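Local coordinates for protein endosialidase (Enterobacteria phage phi92, PDB 4HIZ) that probably degrades bacterial polysialic acid capsules as a trimeric phage enzyme, hydrolysing alpha-2,8- and alpha-2,9-linked sialic acid polymers from within the chain, at residues 200-205 / 238-243; 605-610 / 633-638; 394-399 / 417-422. All coordinates share one frame; numbering follows the deposited sequence.

Interaction 1 of 3, residues 200-205 / 238-243. With EDO (1,2-ethanediol), chain K.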
ATOM      1  N   THR A 200       2.163  26.469  41.673  1.00 20.54           N
ATOM      2  CA  THR A 200       1.846  25.037  41.706  1.00 21.54           C
ATOM      3  C   THR A 200       0.352  24.841  41.553  1.00 19.23           C
ATOM      4  O   THR A 200      -0.418  25.384  42.341  1.00 19.74           O
ATOM      5  CB  THR A 200       2.238  24.428  43.049  1.00 25.64           C
ATOM      6  OG1 THR A 200       3.624  24.661  43.272  1.00 26.24           O
ATOM      7  CG2 THR A 200       1.968  22.932  43.068  1.00 28.52           C
ATOM      8  N   ALA A 201      -0.068  24.066  40.560  1.00 17.56           N
ATOM      9  CA  ALA A 201      -1.480  23.698  40.455  1.00 15.97           C
ATOM     10  C   ALA A 201      -1.600  22.252  40.909  1.00 15.80           C
ATOM     11  O   ALA A 201      -0.836  21.398  40.467  1.00 16.27           O
ATOM     12  CB  ALA A 201      -1.995  23.858  39.000  1.00 16.12           C
ATOM     13  N   THR A 202      -2.544  21.974  41.796  1.00 15.83           N
ATOM     14  CA  THR A 202      -2.774  20.609  42.252  1.00 15.84           C
ATOM     15  C   THR A 202      -3.922  20.010  41.467  1.00 15.83           C
ATOM     16  O   THR A 202      -4.976  20.637  41.340  1.00 16.97           O
ATOM     17  CB  THR A 202      -3.076  20.628  43.760  1.00 17.18           C
ATOM     18  OG1 THR A 202      -1.940  21.187  44.422  1.00 17.42           O
ATOM     19  CG2 THR A 202      -3.342  19.222  44.270  1.00 17.20           C
ATOM     20  N   ILE A 203      -3.695  18.818  40.914  1.00 15.25           N
ATOM     21  CA  ILE A 203      -4.668  18.157  40.075  1.00 15.97           C
ATOM     22  C   ILE A 203      -5.099  16.840  40.686  1.00 16.56           C
ATOM     23  O   ILE A 203      -4.279  15.948  40.902  1.00 16.31           O
ATOM     24  CB  ILE A 203      -4.044  17.809  38.721  1.00 16.30           C
ATOM     25  CG1 ILE A 203      -3.173  18.967  38.173  1.00 16.78           C
ATOM     26  CG2 ILE A 203      -5.123  17.297  37.758  1.00 17.01           C
ATOM     27  CD1 ILE A 203      -3.911  20.245  37.869  1.00 16.13           C
ATOM     28  N   VAL A 204      -6.394  16.715  40.945  1.00 17.75           N
ATOM     29  CA  VAL A 204      -6.950  15.445  41.379  1.00 18.05           C
ATOM     30  C   VAL A 204      -7.429  14.666  40.157  1.00 17.12           C
ATOM     31  O   VAL A 204      -8.219  15.141  39.339  1.00 18.63           O
ATOM     32  CB  VAL A 204      -8.108  15.642  42.366  1.00 20.68           C
ATOM     33  CG1 VAL A 204      -8.738  14.288  42.711  1.00 22.27           C
ATOM     34  CG2 VAL A 204      -7.601  16.333  43.625  1.00 19.96           C
ATOM     35  N   LEU A 205      -6.890  13.474  39.999  1.00 16.47           N
ATOM     36  CA  LEU A 205      -7.275  12.614  38.892  1.00 16.61           C
ATOM     37  C   LEU A 205      -7.059  11.179  39.382  1.00 17.41           C
ATOM     38  O   LEU A 205      -5.923  10.749  39.603  1.00 17.87           O
ATOM     39  CB  LEU A 205      -6.389  12.939  37.685  1.00 18.53           C
ATOM     40  CG  LEU A 205      -6.753  12.328  36.352  1.00 22.87           C
ATOM     41  CD1 LEU A 205      -8.027  12.996  35.820  1.00 25.32           C
ATOM     42  CD2 LEU A 205      -5.600  12.533  35.366  1.00 22.84           C
ATOM     43  N   LYS A 238      -1.887   8.503  45.093  1.00 20.90           N
ATOM     44  CA  LYS A 238      -2.434   7.744  43.949  1.00 21.73           C
ATOM     45  C   LYS A 238      -3.389   8.562  43.098  1.00 18.93           C
ATOM     46  O   LYS A 238      -3.561   8.247  41.922  1.00 19.43           O
ATOM     47  CB  LYS A 238      -3.174   6.488  44.402  1.00 27.24           C
ATOM     48  CG  LYS A 238      -2.342   5.497  45.199  1.00 35.17           C
ATOM     49  CD  LYS A 238      -3.196   4.336  45.708  1.00 43.77           C
ATOM     50  CE  LYS A 238      -2.355   3.316  46.492  1.00 50.40           C
ATOM     51  NZ  LYS A 238      -3.196   2.221  47.067  1.00 53.54           N
ATOM     52  N   ASP A 239      -4.032   9.579  43.694  1.00 17.92           N
ATOM     53  CA  ASP A 239      -5.073  10.314  42.979  1.00 19.11           C
ATOM     54  C   ASP A 239      -4.756  11.779  42.735  1.00 18.20           C
ATOM     55  O   ASP A 239      -5.639  12.523  42.282  1.00 19.09           O
ATOM     56  CB  ASP A 239      -6.422  10.257  43.720  1.00 21.59           C
ATOM     57  CG  ASP A 239      -6.907   8.848  43.964  1.00 23.75           C
ATOM     58  OD1 ASP A 239      -6.746   7.980  43.092  1.00 23.05           O
ATOM     59  OD2 ASP A 239      -7.459   8.609  45.056  1.00 26.21           O
ATOM     60  N   THR A 240      -3.535  12.205  43.014  1.00 16.94           N
ATOM     61  CA  THR A 240      -3.218  13.634  43.000  1.00 16.55           C
ATOM     62  C   THR A 240      -1.795  13.895  42.513  1.00 16.17           C
ATOM     63  O   THR A 240      -0.827  13.233  42.957  1.00 17.20           O
ATOM     64  CB  THR A 240      -3.289  14.190  44.448  1.00 17.42           C
ATOM     65  OG1 THR A 240      -4.434  13.642  45.111  1.00 18.53           O
ATOM     66  CG2 THR A 240      -3.371  15.710  44.437  1.00 17.37           C
ATOM     67  N   PHE A 241      -1.647  14.881  41.636  1.00 15.40           N
ATOM     68  CA  PHE A 241      -0.314  15.293  41.214  1.00 15.03           C
ATOM     69  C   PHE A 241      -0.280  16.791  41.048  1.00 15.81           C
ATOM     70  O   PHE A 241      -1.302  17.451  41.197  1.00 15.92           O
ATOM     71  CB  PHE A 241       0.128  14.571  39.911  1.00 14.00           C
ATOM     72  CG  PHE A 241      -0.720  14.896  38.689  1.00 14.11           C
ATOM     73  CD1 PHE A 241      -1.925  14.231  38.470  1.00 14.05           C
ATOM     74  CD2 PHE A 241      -0.302  15.858  37.765  1.00 14.24           C
ATOM     75  CE1 PHE A 241      -2.717  14.509  37.339  1.00 15.32           C
ATOM     76  CE2 PHE A 241      -1.086  16.152  36.613  1.00 16.02           C
ATOM     77  CZ  PHE A 241      -2.292  15.491  36.406  1.00 15.82           C
ATOM     78  N   THR A 242       0.882  17.337  40.721  1.00 15.15           N
ATOM     79  CA  THR A 242       0.931  18.774  40.443  1.00 15.61           C
ATOM     80  C   THR A 242       1.608  19.058  39.103  1.00 15.53           C
ATOM     81  O   THR A 242       2.352  18.226  38.559  1.00 16.04           O
ATOM     82  CB  THR A 242       1.718  19.560  41.523  1.00 17.13           C
ATOM     83  OG1 THR A 242       3.112  19.201  41.453  1.00 18.53           O
ATOM     84  CG2 THR A 242       1.119  19.321  42.953  1.00 17.58           C
ATOM     85  N   VAL A 243       1.367  20.266  38.615  1.00 15.27           N
ATOM     86  CA  VAL A 243       2.057  20.810  37.448  1.00 15.93           C
ATOM     87  C   VAL A 243       2.513  22.223  37.828  1.00 16.88           C
ATOM     88  O   VAL A 243       1.923  22.871  38.729  1.00 15.98           O
ATOM     89  CB  VAL A 243       1.161  20.819  36.159  1.00 15.37           C
ATOM     90  CG1 VAL A 243       0.762  19.386  35.789  1.00 15.26           C
ATOM     91  CG2 VAL A 243      -0.105  21.692  36.324  1.00 15.14           C
TER
HETATM   92  C1  EDO K 805       0.375   6.013  41.509  1.00 22.65           C
HETATM   93  O1  EDO K 805      -0.417   5.472  42.577  1.00 23.96           O
HETATM   94  C2  EDO K 805      -0.301   7.235  40.899  1.00 20.81           C
HETATM   95  O2  EDO K 805      -1.640   6.958  40.434  1.00 18.98           O
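Strand 200-204 and strand 240-243 run antiparallel, their axes 4.6 Å apart at 150°, the hydrogen-bonded pairs Ala201-Val243 and Ile203-Phe241 alternating with the non-hydrogen-bonded pairs Thr202-Thr242 and Val204-Thr240. Each hydrogen-bonded pair gives two backbone bonds; the Ile203 N to Phe241 O bond is 2.8 Å and nearly straight at 173°. Leu205 N to Asp239 O adds a fifth at 2.8 Å. On the apolar face, Ile203 lays CB over the Phe241 ring, 3.8 Å from its centroid, and its CG2 touches Phe241 CZ at 3.6 Å. Phe241 holds CG between its backbone N and carbonyl carbon (chi1 64°), which folds the ring back across the neighbouring strand; Leu205 CB meets the ring edge. Ala201 CB rests on Val243 CG2 at 3.9 Å. Thr202, Thr240 and Thr242 share the other face with Val204; Thr202 CG2 meets Thr240 CG2 at 3.5 Å and Thr200 CG2 meets Thr242 CG2 at 3.7 Å. Thr242 OG1 bonds Ser234 OG, and Thr240 OG1 bonds Asn237 OD1. Phe262 of strand 261-264 touches Leu205 and Phe241. A 1,2-ethanediol, probably from the crystallisation liquor, donates through O2 to Lys238 O. Two neighbouring inner strands of an antiparallel sheet are thus joined, apolar on the Phe241 face and mostly threonine, with Val204, on the other, the N-H and C=O groups of Ala201, Ile203, Phe241 and Val243 all paired between them.

Interaction 2 of 3, residues 605-610 / 633-638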
ATOM      1  N   ASN A 605      27.562   9.420 -23.460  1.00 18.53           N
ATOM      2  CA  ASN A 605      28.649  10.240 -23.968  1.00 17.53           C
ATOM      3  C   ASN A 605      29.552  10.686 -22.822  1.00 16.65           C
ATOM      4  O   ASN A 605      29.419  11.806 -22.312  1.00 16.25           O
ATOM      5  CB  ASN A 605      28.096  11.458 -24.696  1.00 18.67           C
ATOM      6  CG  ASN A 605      27.191  11.087 -25.867  1.00 21.13           C
ATOM      7  OD1 ASN A 605      27.678  10.609 -26.907  1.00 22.87           O
ATOM      8  ND2 ASN A 605      25.874  11.325 -25.725  1.00 20.62           N
ATOM      9  N   PRO A 606      30.500   9.826 -22.435  1.00 16.96           N
ATOM     10  CA  PRO A 606      31.377  10.135 -21.296  1.00 17.91           C
ATOM     11  C   PRO A 606      32.130  11.446 -21.497  1.00 17.04           C
ATOM     12  O   PRO A 606      32.463  12.097 -20.510  1.00 17.85           O
ATOM     13  CB  PRO A 606      32.378   8.964 -21.276  1.00 19.54           C
ATOM     14  CG  PRO A 606      31.710   7.847 -22.005  1.00 20.23           C
ATOM     15  CD  PRO A 606      30.683   8.463 -22.949  1.00 18.62           C
ATOM     16  N   SER A 607      32.392  11.832 -22.742  1.00 16.47           N
ATOM     17  CA  SER A 607      33.150  13.049 -23.003  1.00 16.70           C
ATOM     18  C   SER A 607      32.397  14.323 -22.600  1.00 15.77           C
ATOM     19  O   SER A 607      32.965  15.406 -22.658  1.00 16.46           O
ATOM     20  CB  SER A 607      33.539  13.123 -24.487  1.00 19.01           C
ATOM     21  OG  SER A 607      32.363  13.239 -25.275  1.00 21.15           O
ATOM     22  N   GLU A 608      31.130  14.186 -22.194  1.00 14.64           N
ATOM     23  CA  GLU A 608      30.343  15.333 -21.726  1.00 15.58           C
ATOM     24  C   GLU A 608      30.422  15.522 -20.216  1.00 14.29           C
ATOM     25  O   GLU A 608      29.929  16.540 -19.699  1.00 13.79           O
ATOM     26  CB  GLU A 608      28.859  15.153 -22.062  1.00 17.39           C
ATOM     27  CG  GLU A 608      28.590  15.124 -23.575  1.00 22.03           C
ATOM     28  CD  GLU A 608      28.589  16.513 -24.201  1.00 31.49           C
ATOM     29  OE1 GLU A 608      28.169  17.485 -23.560  1.00 34.74           O
ATOM     30  OE2 GLU A 608      28.986  16.635 -25.370  1.00 37.47           O
ATOM     31  N   GLN A 609      31.017  14.559 -19.515  1.00 12.51           N
ATOM     32  CA  GLN A 609      30.873  14.467 -18.045  1.00 11.79           C
ATOM     33  C   GLN A 609      31.139  15.780 -17.305  1.00 12.11           C
ATOM     34  O   GLN A 609      32.280  16.283 -17.284  1.00 12.16           O
ATOM     35  CB  GLN A 609      31.811  13.405 -17.465  1.00 12.55           C
ATOM     36  CG  GLN A 609      31.573  13.197 -15.957  1.00 11.99           C
ATOM     37  CD  GLN A 609      32.623  12.271 -15.352  1.00 13.37           C
ATOM     38  OE1 GLN A 609      33.767  12.233 -15.815  1.00 13.62           O
ATOM     39  NE2 GLN A 609      32.240  11.517 -14.326  1.00 14.46           N
ATOM     40  N   ARG A 610      30.091  16.302 -16.661  1.00 11.13           N
ATOM     41  CA  ARG A 610      30.249  17.511 -15.860  1.00 10.66           C
ATOM     42  C   ARG A 610      29.014  17.746 -15.009  1.00 10.70           C
ATOM     43  O   ARG A 610      27.912  17.238 -15.297  1.00 10.71           O
ATOM     44  CB  ARG A 610      30.474  18.724 -16.777  1.00 10.79           C
ATOM     45  CG  ARG A 610      29.244  19.091 -17.659  1.00 12.00           C
ATOM     46  CD  ARG A 610      29.720  20.019 -18.768  1.00 12.56           C
ATOM     47  NE  ARG A 610      28.658  20.581 -19.613  1.00 13.40           N
ATOM     48  CZ  ARG A 610      28.108  19.953 -20.645  1.00 15.03           C
ATOM     49  NH1 ARG A 610      28.451  18.687 -20.958  1.00 15.13           N
ATOM     50  NH2 ARG A 610      27.210  20.607 -21.381  1.00 16.82           N
ATOM     51  N   ASN A 633      36.430  12.349 -17.365  1.00 13.34           N
ATOM     52  CA  ASN A 633      36.126  11.770 -18.690  1.00 14.06           C
ATOM     53  C   ASN A 633      35.791  12.819 -19.735  1.00 14.47           C
ATOM     54  O   ASN A 633      35.677  12.496 -20.913  1.00 16.33           O
ATOM     55  CB  ASN A 633      34.966  10.778 -18.607  1.00 15.63           C
ATOM     56  CG  ASN A 633      35.308   9.568 -17.802  1.00 17.73           C
ATOM     57  OD1 ASN A 633      35.883   8.636 -18.325  1.00 22.10           O
ATOM     58  ND2 ASN A 633      34.983   9.575 -16.518  1.00 17.40           N
ATOM     59  N   HIS A 634      35.664  14.081 -19.320  1.00 14.30           N
ATOM     60  CA  HIS A 634      35.308  15.125 -20.257  1.00 14.12           C
ATOM     61  C   HIS A 634      36.385  15.287 -21.357  1.00 15.05           C
ATOM     62  O   HIS A 634      37.561  15.018 -21.119  1.00 15.97           O
ATOM     63  CB  HIS A 634      35.171  16.455 -19.502  1.00 13.92           C
ATOM     64  CG  HIS A 634      34.472  17.513 -20.290  1.00 14.49           C
ATOM     65  ND1 HIS A 634      35.106  18.272 -21.251  1.00 15.14           N
ATOM     66  CD2 HIS A 634      33.185  17.940 -20.258  1.00 14.83           C
ATOM     67  CE1 HIS A 634      34.232  19.109 -21.790  1.00 16.12           C
ATOM     68  NE2 HIS A 634      33.062  18.936 -21.193  1.00 15.87           N
ATOM     69  N   THR A 635      35.985  15.718 -22.548  1.00 16.33           N
ATOM     70  CA  THR A 635      36.955  16.090 -23.582  1.00 18.49           C
ATOM     71  C   THR A 635      38.127  16.937 -23.061  1.00 17.93           C
ATOM     72  O   THR A 635      39.288  16.737 -23.475  1.00 19.17           O
ATOM     73  CB  THR A 635      36.245  16.897 -24.680  1.00 22.14           C
ATOM     74  OG1 THR A 635      35.215  16.086 -25.232  1.00 22.60           O
ATOM     75  CG2 THR A 635      37.218  17.318 -25.785  1.00 24.33           C
ATOM     76  N   TYR A 636      37.811  17.889 -22.175  1.00 16.94           N
ATOM     77  CA  TYR A 636      38.817  18.708 -21.502  1.00 17.28           C
ATOM     78  C   TYR A 636      38.742  18.373 -20.015  1.00 16.65           C
ATOM     79  O   TYR A 636      38.026  19.015 -19.251  1.00 16.53           O
ATOM     80  CB  TYR A 636      38.530  20.194 -21.740  1.00 19.27           C
ATOM     81  CG  TYR A 636      38.455  20.521 -23.211  1.00 22.85           C
ATOM     82  CD1 TYR A 636      39.609  20.583 -23.978  1.00 27.70           C
ATOM     83  CD2 TYR A 636      37.234  20.771 -23.831  1.00 25.08           C
ATOM     84  CE1 TYR A 636      39.557  20.886 -25.341  1.00 33.16           C
ATOM     85  CE2 TYR A 636      37.172  21.064 -25.201  1.00 30.74           C
ATOM     86  CZ  TYR A 636      38.335  21.121 -25.943  1.00 36.14           C
ATOM     87  OH  TYR A 636      38.273  21.411 -27.291  1.00 42.05           O
ATOM     88  N   PRO A 637      39.468  17.338 -19.598  1.00 17.01           N
ATOM     89  CA  PRO A 637      39.250  16.812 -18.248  1.00 16.54           C
ATOM     90  C   PRO A 637      39.509  17.839 -17.140  1.00 15.07           C
ATOM     91  O   PRO A 637      40.458  18.641 -17.214  1.00 15.31           O
ATOM     92  CB  PRO A 637      40.300  15.680 -18.123  1.00 18.30           C
ATOM     93  CG  PRO A 637      40.689  15.366 -19.489  1.00 19.79           C
ATOM     94  CD  PRO A 637      40.468  16.562 -20.352  1.00 18.13           C
ATOM     95  N   ASN A 638      38.661  17.803 -16.123  1.00 12.99           N
ATOM     96  CA  ASN A 638      39.032  18.354 -14.818  1.00 13.23           C
ATOM     97  C   ASN A 638      39.148  19.876 -14.784  1.00 13.67           C
ATOM     98  O   ASN A 638      39.740  20.418 -13.852  1.00 13.90           O
ATOM     99  CB  ASN A 638      40.342  17.714 -14.339  1.00 15.06           C
ATOM    100  CG  ASN A 638      40.223  16.220 -14.218  1.00 17.27           C
ATOM    101  OD1 ASN A 638      39.115  15.712 -14.019  1.00 17.52           O
ATOM    102  ND2 ASN A 638      41.347  15.495 -14.341  1.00 18.56           N
TER
HETATM  103  O   HOH W   1      32.417  17.446 -24.495  1.00 33.73           O
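Gln609 and Asn633 form the tightly held side of this contact between two loops. Buried Gln609 reaches across with an extended chain, CG anti to its backbone N (chi1 -174°), and its OE1 takes two bonds from Asn633: the backbone N at 3.1 Å, nearly along the C=O axis, and ND2 at 3.0 Å, from above the carbonyl plane. The two amide planes are turned 47° from each other. Gln609 NE2 binds Lys599 O, so both ends of the amide are engaged and its rotation is fixed. Next to it, Ser607 O lies over one face of the His634 ring, 3.5 Å from CG, and accepts a 3.0 Å bond from Thr635 N. Gln609 O sits at the ring edge, and Tyr630 stacks on the imidazole. His634 ND1 takes the Tyr636 N-H in the ring plane, which orients the ring. The looser side lies around Thr635, where a water donates to Ser607 O at 2.8 Å and also bonds Thr635 OG1. At the far end Arg610 NH1 bridges to Glu608 OE1 at 2.9 Å and also bonds Glu608 O, while its guanidinium makes a cation-pi contact with Tyr594 of the third subunit. Arg610 also pairs in parallel with a strand of that subunit in the trimeric stalk. Hydrogen bonds from backbone and side-chain N-H groups to Gln609 OE1 and Ser607 O, more than apolar packing, hold the two loops together.

Interaction 3 of 3, residues 394-399 / 417-422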
ATOM      1  N   VAL A 394       3.708 -32.732  25.739  1.00 13.06           N
ATOM      2  CA  VAL A 394       3.442 -31.539  24.922  1.00 13.39           C
ATOM      3  C   VAL A 394       4.727 -30.701  24.957  1.00 12.42           C
ATOM      4  O   VAL A 394       5.280 -30.433  26.026  1.00 13.33           O
ATOM      5  CB  VAL A 394       2.210 -30.765  25.456  1.00 13.74           C
ATOM      6  CG1 VAL A 394       1.939 -29.489  24.633  1.00 13.47           C
ATOM      7  CG2 VAL A 394       0.925 -31.690  25.450  1.00 14.27           C
ATOM      8  N   HIS A 395       5.222 -30.314  23.782  1.00 12.14           N
ATOM      9  CA  HIS A 395       6.545 -29.714  23.682  1.00 11.98           C
ATOM     10  C   HIS A 395       6.653 -28.687  22.544  1.00 12.46           C
ATOM     11  O   HIS A 395       5.831 -28.677  21.606  1.00 12.32           O
ATOM     12  CB  HIS A 395       7.612 -30.826  23.530  1.00 13.33           C
ATOM     13  CG  HIS A 395       7.462 -31.614  22.268  1.00 13.59           C
ATOM     14  ND1 HIS A 395       6.490 -32.574  22.099  1.00 14.00           N
ATOM     15  CD2 HIS A 395       8.170 -31.587  21.115  1.00 14.64           C
ATOM     16  CE1 HIS A 395       6.596 -33.104  20.888  1.00 14.46           C
ATOM     17  NE2 HIS A 395       7.609 -32.520  20.271  1.00 14.53           N
ATOM     18  N   HIS A 396       7.648 -27.814  22.671  1.00 12.43           N
ATOM     19  CA  HIS A 396       8.092 -26.843  21.657  1.00 11.84           C
ATOM     20  C   HIS A 396       7.229 -25.619  21.540  1.00 12.93           C
ATOM     21  O   HIS A 396       7.570 -24.681  20.780  1.00 14.27           O
ATOM     22  CB  HIS A 396       8.244 -27.455  20.243  1.00 12.93           C
ATOM     23  CG  HIS A 396       9.395 -28.395  20.111  1.00 14.96           C
ATOM     24  ND1 HIS A 396      10.369 -28.554  21.080  1.00 15.86           N
ATOM     25  CD2 HIS A 396       9.733 -29.219  19.092  1.00 16.78           C
ATOM     26  CE1 HIS A 396      11.247 -29.460  20.670  1.00 16.98           C
ATOM     27  NE2 HIS A 396      10.885 -29.876  19.466  1.00 16.64           N
ATOM     28  N   THR A 397       6.123 -25.623  22.279  1.00 12.13           N
ATOM     29  CA  THR A 397       5.197 -24.480  22.211  1.00 12.19           C
ATOM     30  C   THR A 397       4.955 -23.917  23.605  1.00 12.94           C
ATOM     31  O   THR A 397       4.776 -24.679  24.574  1.00 13.03           O
ATOM     32  CB  THR A 397       3.852 -24.868  21.509  1.00 13.19           C
ATOM     33  OG1 THR A 397       3.003 -23.716  21.416  1.00 13.11           O
ATOM     34  CG2 THR A 397       3.075 -25.948  22.261  1.00 14.13           C
ATOM     35  N   ASN A 398       4.919 -22.587  23.712  1.00 12.87           N
ATOM     36  CA  ASN A 398       4.295 -22.012  24.901  1.00 12.29           C
ATOM     37  C   ASN A 398       2.785 -22.235  24.803  1.00 11.97           C
ATOM     38  O   ASN A 398       2.254 -22.498  23.716  1.00 12.07           O
ATOM     39  CB  ASN A 398       4.657 -20.525  25.113  1.00 11.77           C
ATOM     40  CG  ASN A 398       4.095 -19.631  24.038  1.00 13.01           C
ATOM     41  OD1 ASN A 398       4.111 -20.005  22.892  1.00 14.74           O
ATOM     42  ND2 ASN A 398       3.626 -18.463  24.390  1.00 11.68           N
ATOM     43  N   LEU A 399       2.090 -22.112  25.930  1.00 11.18           N
ATOM     44  CA  LEU A 399       0.658 -22.408  26.000  1.00 11.00           C
ATOM     45  C   LEU A 399      -0.093 -21.227  26.615  1.00 11.26           C
ATOM     46  O   LEU A 399      -0.509 -21.269  27.781  1.00 11.88           O
ATOM     47  CB  LEU A 399       0.385 -23.668  26.831  1.00 11.37           C
ATOM     48  CG  LEU A 399       0.908 -24.997  26.235  1.00 11.76           C
ATOM     49  CD1 LEU A 399       0.519 -26.172  27.163  1.00 12.91           C
ATOM     50  CD2 LEU A 399       0.330 -25.241  24.853  1.00 12.88           C
ATOM     51  N   PHE A 417       4.455 -29.691  10.792  1.00 10.58           N
ATOM     52  CA  PHE A 417       3.460 -30.732  10.874  1.00 10.76           C
ATOM     53  C   PHE A 417       3.988 -32.008  11.550  1.00 11.85           C
ATOM     54  O   PHE A 417       5.099 -32.478  11.257  1.00 13.35           O
ATOM     55  CB  PHE A 417       2.921 -31.136   9.486  1.00 10.86           C
ATOM     56  CG  PHE A 417       1.897 -32.210   9.584  1.00 12.59           C
ATOM     57  CD1 PHE A 417       0.637 -31.927  10.103  1.00 13.33           C
ATOM     58  CD2 PHE A 417       2.213 -33.532   9.262  1.00 14.64           C
ATOM     59  CE1 PHE A 417      -0.316 -32.935  10.258  1.00 14.76           C
ATOM     60  CE2 PHE A 417       1.263 -34.544   9.434  1.00 16.39           C
ATOM     61  CZ  PHE A 417      -0.006 -34.237   9.925  1.00 16.18           C
ATOM     62  N   GLY A 418       3.173 -32.556  12.449  1.00 12.60           N
ATOM     63  CA  GLY A 418       3.417 -33.871  13.009  1.00 13.88           C
ATOM     64  C   GLY A 418       4.361 -33.873  14.213  1.00 14.77           C
ATOM     65  O   GLY A 418       4.716 -34.954  14.695  1.00 16.25           O
ATOM     66  N   GLU A 419       4.784 -32.707  14.690  1.00 13.05           N
ATOM     67  CA  GLU A 419       5.663 -32.666  15.872  1.00 12.94           C
ATOM     68  C   GLU A 419       4.886 -32.649  17.180  1.00 12.83           C
ATOM     69  O   GLU A 419       5.475 -32.825  18.258  1.00 13.84           O
ATOM     70  CB  GLU A 419       6.605 -31.454  15.830  1.00 13.50           C
ATOM     71  CG  GLU A 419       7.536 -31.466  14.654  1.00 14.68           C
ATOM     72  CD  GLU A 419       8.501 -30.288  14.648  1.00 15.57           C
ATOM     73  OE1 GLU A 419       8.499 -29.472  15.601  1.00 15.66           O
ATOM     74  OE2 GLU A 419       9.291 -30.189  13.690  1.00 16.39           O
ATOM     75  N   TRP A 420       3.573 -32.438  17.112  1.00 11.61           N
ATOM     76  CA  TRP A 420       2.818 -32.216  18.365  1.00 11.90           C
ATOM     77  C   TRP A 420       2.854 -33.431  19.308  1.00 12.75           C
ATOM     78  O   TRP A 420       3.089 -33.313  20.538  1.00 13.35           O
ATOM     79  CB  TRP A 420       1.350 -31.895  18.060  1.00 12.48           C
ATOM     80  CG  TRP A 420       0.545 -31.553  19.292  1.00 12.32           C
ATOM     81  CD1 TRP A 420      -0.220 -32.415  20.011  1.00 13.60           C
ATOM     82  CD2 TRP A 420       0.363 -30.250  19.890  1.00 13.08           C
ATOM     83  NE1 TRP A 420      -0.832 -31.748  21.057  1.00 13.44           N
ATOM     84  CE2 TRP A 420      -0.507 -30.413  20.986  1.00 13.76           C
ATOM     85  CE3 TRP A 420       0.881 -28.980  19.622  1.00 12.19           C
ATOM     86  CZ2 TRP A 420      -0.872 -29.343  21.827  1.00 12.76           C
ATOM     87  CZ3 TRP A 420       0.500 -27.912  20.434  1.00 11.85           C
ATOM     88  CH2 TRP A 420      -0.359 -28.106  21.529  1.00 11.63           C
ATOM     89  N   GLU A 421       2.584 -34.593  18.742  1.00 12.64           N
ATOM     90  CA  GLU A 421       2.439 -35.801  19.562  1.00 11.80           C
ATOM     91  C   GLU A 421       3.733 -36.195  20.261  1.00 13.37           C
ATOM     92  O   GLU A 421       4.836 -36.030  19.729  1.00 13.45           O
ATOM     93  CB  GLU A 421       1.957 -36.974  18.693  1.00 13.02           C
ATOM     94  CG  GLU A 421       0.512 -36.816  18.126  1.00 13.51           C
ATOM     95  CD  GLU A 421       0.413 -36.140  16.762  1.00 13.80           C
ATOM     96  OE1 GLU A 421       1.350 -35.397  16.357  1.00 14.05           O
ATOM     97  OE2 GLU A 421      -0.636 -36.380  16.110  1.00 14.34           O
ATOM     98  N   GLY A 422       3.570 -36.721  21.460  1.00 14.76           N
ATOM     99  CA  GLY A 422       4.715 -37.135  22.261  1.00 15.00           C
ATOM    100  C   GLY A 422       5.540 -38.168  21.520  1.00 15.55           C
ATOM    101  O   GLY A 422       4.986 -39.062  20.872  1.00 16.39           O
TER
HETATM  102  O   HOH W   2       3.357 -30.777  21.601  1.00 13.94           O
HETATM  103  O   HOH W   3       5.410 -30.060  19.177  1.00 15.26           O
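Trp420 turns CG anti to its backbone N (chi1 -176°), and this swings the indole back to segment 394-399 although its CB points away from it. His395 holds CG between the backbone N and the carbonyl carbon (chi1 64°), which directs the imidazole toward the carbonyls of Trp420 and Glu421. Val394 lies alongside the indole, CG1 4.0 Å from Trp420 CZ2. Thr397 crosses obliquely, its CG2 3.7 Å from Trp420 CZ3, while Thr397 OG1 donates to Asn398 O at 2.7 Å. Leu399 CD2 reaches CH2 of the Trp420 indole from farther off, at 4.4 Å. His395 ND1 is held by Asn393 O, and Glu421 O lies at the edge of the imidazole, near its plane. Both segments are loops in the catalytic beta-propeller: residues 394-399 link strand 386-389, the outermost of one four-stranded sheet, to strand 401-404, the outermost of the next, while residues 417-422 lie between strands 407-413 and 435-442 of that second sheet. Two waters join the loops. One accepts from His395 N at 2.9 Å and lies 2.8 Å from Trp420 O, to which it can donate, on the same side of the indole plane as Val394 CG1; the other can donate to His395 O (2.8 Å) and, weakly, to Glu419 O. The His396 ring, with His395 CD2 over its centre, meets Glu419 OE1 at its edge, the carboxylate plane turned 76° from the ring. His396 NE2 bonds Asp426, and Glu419 OE2 pairs with Arg428 and Asn427 N, which would help to balance the charge of the carboxylate; Glu421 forms salt bridges with Arg435 and Arg55.

Along the chain the contacts come in series: interaction 1, then interaction 3, then interaction 2. Interactions 1 and 3 both belong to the catalytic beta-propeller region, with centres about 52 Å apart and nearest atoms about 31 Å apart. Interaction 1 lies in an eight-stranded antiparallel sheet inserted between strands 172-181 and 272-275 of one propeller sheet; interaction 3 joins loops at a passage between two successive sheets. Interaction 2 lies in the C-terminal region, its centre about 71 Å from that of interaction 1 and 67 Å from that of interaction 3. It sits where subunits meet in the trimeric stalk, whereas interactions 1 and 3 lie within a single chain.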